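Local coordinates for protein prolyl oligopeptidase (Novosphingobium capsulatum, PDB 1YR2) that probably hydrolyses oligopeptides on the carboxyl side of proline, and to a lesser extent alanine, as a serine peptidase of the S9A family, at residues V275-S287 / T295-G307. Residues are numbered along the deposited sequence; the frame is centred on the assembly and turned at random.
Sequences VSSDGRWVVITSS and TVHVARVTNGKIG
Strands 281-287 and 295-302 run antiparallel, their axes 4.7 Å apart at closest, with backbone hydrogen bonds exchanged both ways by Val282 and Ala299, Ile284 and His297, and Ser286 and Thr295; a further hydrogen bond joins Val301 N to Arg280 O. Trp281, with CG anti to its carbonyl carbon (chi1 -72°), leans across the neighbouring strand, and Arg300 CB sits over its six-membered ring, 3.9 Å from the centroid. The arginine chain then bends at chi3 (-62°) and brings NH2 to 3.6 Å from Trp281 CZ2, the guanidinium inclined 65° to the indole. A long aliphatic stem lets arginine cover the ring while its charge reaches weakly toward Asp328, which also accepts a hydrogen bond from Trp281 NE1 and forms a salt bridge with Arg280. The two strands form the central hairpin of a four-stranded beta-propeller blade. Branched Val283, Val296 and Val298, on the same face as Trp281, suit extended backbone and pack on strand 329-334 of the next blade; Val283 CG1 meets Val296 CG1 at 3.9 Å. On the other face Val282 meets Ala299 CB, a short methyl suiting a place also touched by Val309; Val301, pointing toward 275-287, reaches Val282 CG2 with its CG2 at 3.7 Å. Farther along, the small Ser286 and Thr295 hydroxyls, His297 ND1 and the Ile284 carbonyl share one water, in the imidazole plane; Ser286 OG is also hydrogen-bonded to His271 ND1.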
# COMPACT_ATOMS: atom_id res chain seq x y z
N VAL A 275 21.81 16.70 3.54
CA VAL A 275 23.06 17.19 2.95
C VAL A 275 23.15 16.54 1.61
O VAL A 275 22.86 15.35 1.43
CB VAL A 275 24.31 16.85 3.82
CG1 VAL A 275 25.53 17.46 3.26
CG2 VAL A 275 24.15 17.36 5.25
N SER A 276 23.52 17.33 0.63
CA SER A 276 23.74 16.79 -0.69
C SER A 276 24.86 15.73 -0.66
O SER A 276 25.74 15.75 0.23
CB SER A 276 23.99 17.89 -1.73
OG SER A 276 25.13 18.69 -1.43
N SER A 277 24.80 14.79 -1.61
CA SER A 277 25.69 13.64 -1.59
C SER A 277 27.19 13.97 -1.70
O SER A 277 27.99 13.23 -1.16
CB SER A 277 25.27 12.60 -2.66
OG SER A 277 25.15 13.24 -3.94
N ASP A 278 27.54 15.09 -2.33
CA ASP A 278 28.92 15.52 -2.43
C ASP A 278 29.30 16.47 -1.29
O ASP A 278 30.37 17.02 -1.27
CB ASP A 278 29.21 16.13 -3.82
CG ASP A 278 28.34 17.34 -4.15
OD1 ASP A 278 27.51 17.78 -3.30
OD2 ASP A 278 28.47 17.90 -5.28
N GLY A 279 28.37 16.69 -0.37
CA GLY A 279 28.65 17.35 0.87
C GLY A 279 28.64 18.87 0.79
O GLY A 279 28.98 19.54 1.77
N ARG A 280 28.18 19.40 -0.34
CA ARG A 280 28.29 20.82 -0.64
C ARG A 280 27.22 21.74 -0.06
O ARG A 280 27.47 22.95 0.09
CB ARG A 280 28.35 21.02 -2.16
CG ARG A 280 29.71 20.67 -2.77
CD ARG A 280 29.68 20.72 -4.27
NE ARG A 280 30.39 21.82 -4.97
CZ ARG A 280 30.47 23.08 -4.60
NH1 ARG A 280 29.95 23.52 -3.48
NH2 ARG A 280 31.08 23.93 -5.37
N TRP A 281 26.02 21.21 0.16
CA TRP A 281 24.86 21.98 0.62
C TRP A 281 24.09 21.26 1.72
O TRP A 281 23.80 20.05 1.60
CB TRP A 281 23.93 22.25 -0.54
CG TRP A 281 24.50 23.24 -1.48
CD1 TRP A 281 25.21 22.98 -2.62
CD2 TRP A 281 24.46 24.67 -1.35
NE1 TRP A 281 25.60 24.17 -3.21
CE2 TRP A 281 25.17 25.21 -2.43
CE3 TRP A 281 23.88 25.56 -0.42
CZ2 TRP A 281 25.31 26.60 -2.60
CZ3 TRP A 281 24.05 26.90 -0.58
CH2 TRP A 281 24.74 27.42 -1.68
N VAL A 282 23.77 22.01 2.78
CA VAL A 282 22.74 21.62 3.77
C VAL A 282 21.41 22.15 3.27
O VAL A 282 21.32 23.29 2.81
CB VAL A 282 23.07 22.19 5.15
CG1 VAL A 282 22.01 21.91 6.18
CG2 VAL A 282 24.43 21.65 5.62
N VAL A 283 20.38 21.32 3.33
CA VAL A 283 19.04 21.68 2.92
C VAL A 283 18.10 21.35 4.06
O VAL A 283 18.03 20.19 4.57
CB VAL A 283 18.62 20.94 1.65
CG1 VAL A 283 17.21 21.32 1.20
CG2 VAL A 283 19.63 21.22 0.54
N ILE A 284 17.39 22.36 4.50
CA ILE A 284 16.47 22.20 5.61
C ILE A 284 15.05 22.37 5.07
O ILE A 284 14.71 23.39 4.48
CB ILE A 284 16.78 23.20 6.74
CG1 ILE A 284 18.16 22.91 7.30
CG2 ILE A 284 15.71 23.10 7.83
CD1 ILE A 284 18.70 24.00 8.09
N THR A 285 14.25 21.34 5.32
CA THR A 285 12.84 21.26 4.98
C THR A 285 12.02 21.48 6.23
O THR A 285 12.22 20.78 7.24
CB THR A 285 12.62 19.84 4.43
OG1 THR A 285 13.36 19.74 3.21
CG2 THR A 285 11.24 19.63 4.01
N SER A 286 11.02 22.34 6.14
CA SER A 286 10.25 22.71 7.30
C SER A 286 8.74 22.72 6.98
O SER A 286 8.30 23.20 5.92
CB SER A 286 10.67 24.11 7.80
OG SER A 286 12.07 24.21 7.94
N SER A 287 7.97 22.20 7.91
CA SER A 287 6.52 22.14 7.77
C SER A 287 5.83 22.30 9.10
O SER A 287 6.47 22.28 10.16
CB SER A 287 6.13 20.81 7.12
OG SER A 287 6.46 19.70 7.96
N THR A 295 8.64 24.81 3.51
CA THR A 295 9.64 25.78 3.19
C THR A 295 10.96 25.08 2.99
O THR A 295 11.10 23.90 3.31
CB THR A 295 9.82 26.84 4.31
OG1 THR A 295 10.33 26.22 5.50
CG2 THR A 295 8.48 27.54 4.68
N VAL A 296 11.92 25.83 2.44
CA VAL A 296 13.25 25.30 2.19
C VAL A 296 14.24 26.37 2.53
O VAL A 296 14.11 27.52 2.02
CB VAL A 296 13.43 24.85 0.67
CG1 VAL A 296 14.86 24.28 0.46
CG2 VAL A 296 12.39 23.82 0.28
N HIS A 297 15.20 26.04 3.40
CA HIS A 297 16.37 26.85 3.65
C HIS A 297 17.64 26.09 3.25
O HIS A 297 17.66 24.84 3.29
CB HIS A 297 16.48 27.23 5.12
CG HIS A 297 15.42 28.18 5.58
ND1 HIS A 297 14.10 27.82 5.74
CD2 HIS A 297 15.48 29.51 5.88
CE1 HIS A 297 13.40 28.87 6.14
NE2 HIS A 297 14.21 29.91 6.22
N VAL A 298 18.67 26.81 2.80
CA VAL A 298 19.92 26.17 2.36
C VAL A 298 21.13 26.84 3.00
O VAL A 298 21.06 28.00 3.40
CB VAL A 298 20.08 26.16 0.83
CG1 VAL A 298 18.94 25.38 0.21
CG2 VAL A 298 20.18 27.56 0.26
N ALA A 299 22.22 26.10 3.13
CA ALA A 299 23.46 26.65 3.62
C ALA A 299 24.57 25.99 2.89
O ALA A 299 24.66 24.78 2.81
CB ALA A 299 23.62 26.43 5.09
N ARG A 300 25.46 26.82 2.38
CA ARG A 300 26.68 26.35 1.73
C ARG A 300 27.71 25.77 2.73
O ARG A 300 28.05 26.37 3.76
CB ARG A 300 27.30 27.53 0.95
CG ARG A 300 28.54 27.21 0.18
CD ARG A 300 29.14 28.46 -0.49
NE ARG A 300 28.21 29.04 -1.46
CZ ARG A 300 28.21 28.83 -2.78
NH1 ARG A 300 29.14 28.08 -3.37
NH2 ARG A 300 27.29 29.42 -3.53
N VAL A 301 28.26 24.61 2.39
CA VAL A 301 29.32 23.98 3.17
C VAL A 301 30.65 24.19 2.42
O VAL A 301 30.76 23.89 1.24
CB VAL A 301 29.07 22.48 3.38
CG1 VAL A 301 30.13 21.86 4.28
CG2 VAL A 301 27.69 22.24 3.94
N THR A 302 31.60 24.81 3.09
CA THR A 302 32.93 25.10 2.53
C THR A 302 33.92 24.64 3.58
O THR A 302 33.89 25.16 4.69
CB THR A 302 33.13 26.63 2.32
OG1 THR A 302 32.05 27.18 1.55
CG2 THR A 302 34.40 26.90 1.43
N ASN A 303 34.75 23.67 3.23
CA ASN A 303 35.84 23.19 4.11
C ASN A 303 35.34 22.65 5.45
O ASN A 303 35.92 22.91 6.47
CB ASN A 303 36.86 24.29 4.37
CG ASN A 303 37.55 24.77 3.11
OD1 ASN A 303 38.00 23.96 2.30
ND2 ASN A 303 37.65 26.09 2.94
N GLY A 304 34.22 21.94 5.42
CA GLY A 304 33.66 21.34 6.61
C GLY A 304 32.83 22.26 7.48
O GLY A 304 32.32 21.82 8.52
N LYS A 305 32.71 23.53 7.08
CA LYS A 305 32.04 24.56 7.86
C LYS A 305 30.75 25.00 7.17
O LYS A 305 30.72 25.27 5.99
CB LYS A 305 32.95 25.78 8.04
CG LYS A 305 34.21 25.49 8.92
CD LYS A 305 34.85 26.75 9.57
CE LYS A 305 34.04 27.28 10.81
NZ LYS A 305 32.83 28.13 10.43
N ILE A 306 29.68 25.05 7.94
CA ILE A 306 28.36 25.44 7.42
C ILE A 306 28.23 26.94 7.38
O ILE A 306 28.37 27.62 8.39
CB ILE A 306 27.26 24.85 8.33
CG1 ILE A 306 27.34 23.34 8.31
CG2 ILE A 306 25.90 25.33 7.86
CD1 ILE A 306 26.44 22.67 9.27
N GLY A 307 27.91 27.49 6.22
CA GLY A 307 27.76 28.91 6.08
C GLY A 307 26.41 29.41 6.59
O GLY A 307 25.63 28.67 7.20
O HOH W 1 12.89 25.26 5.69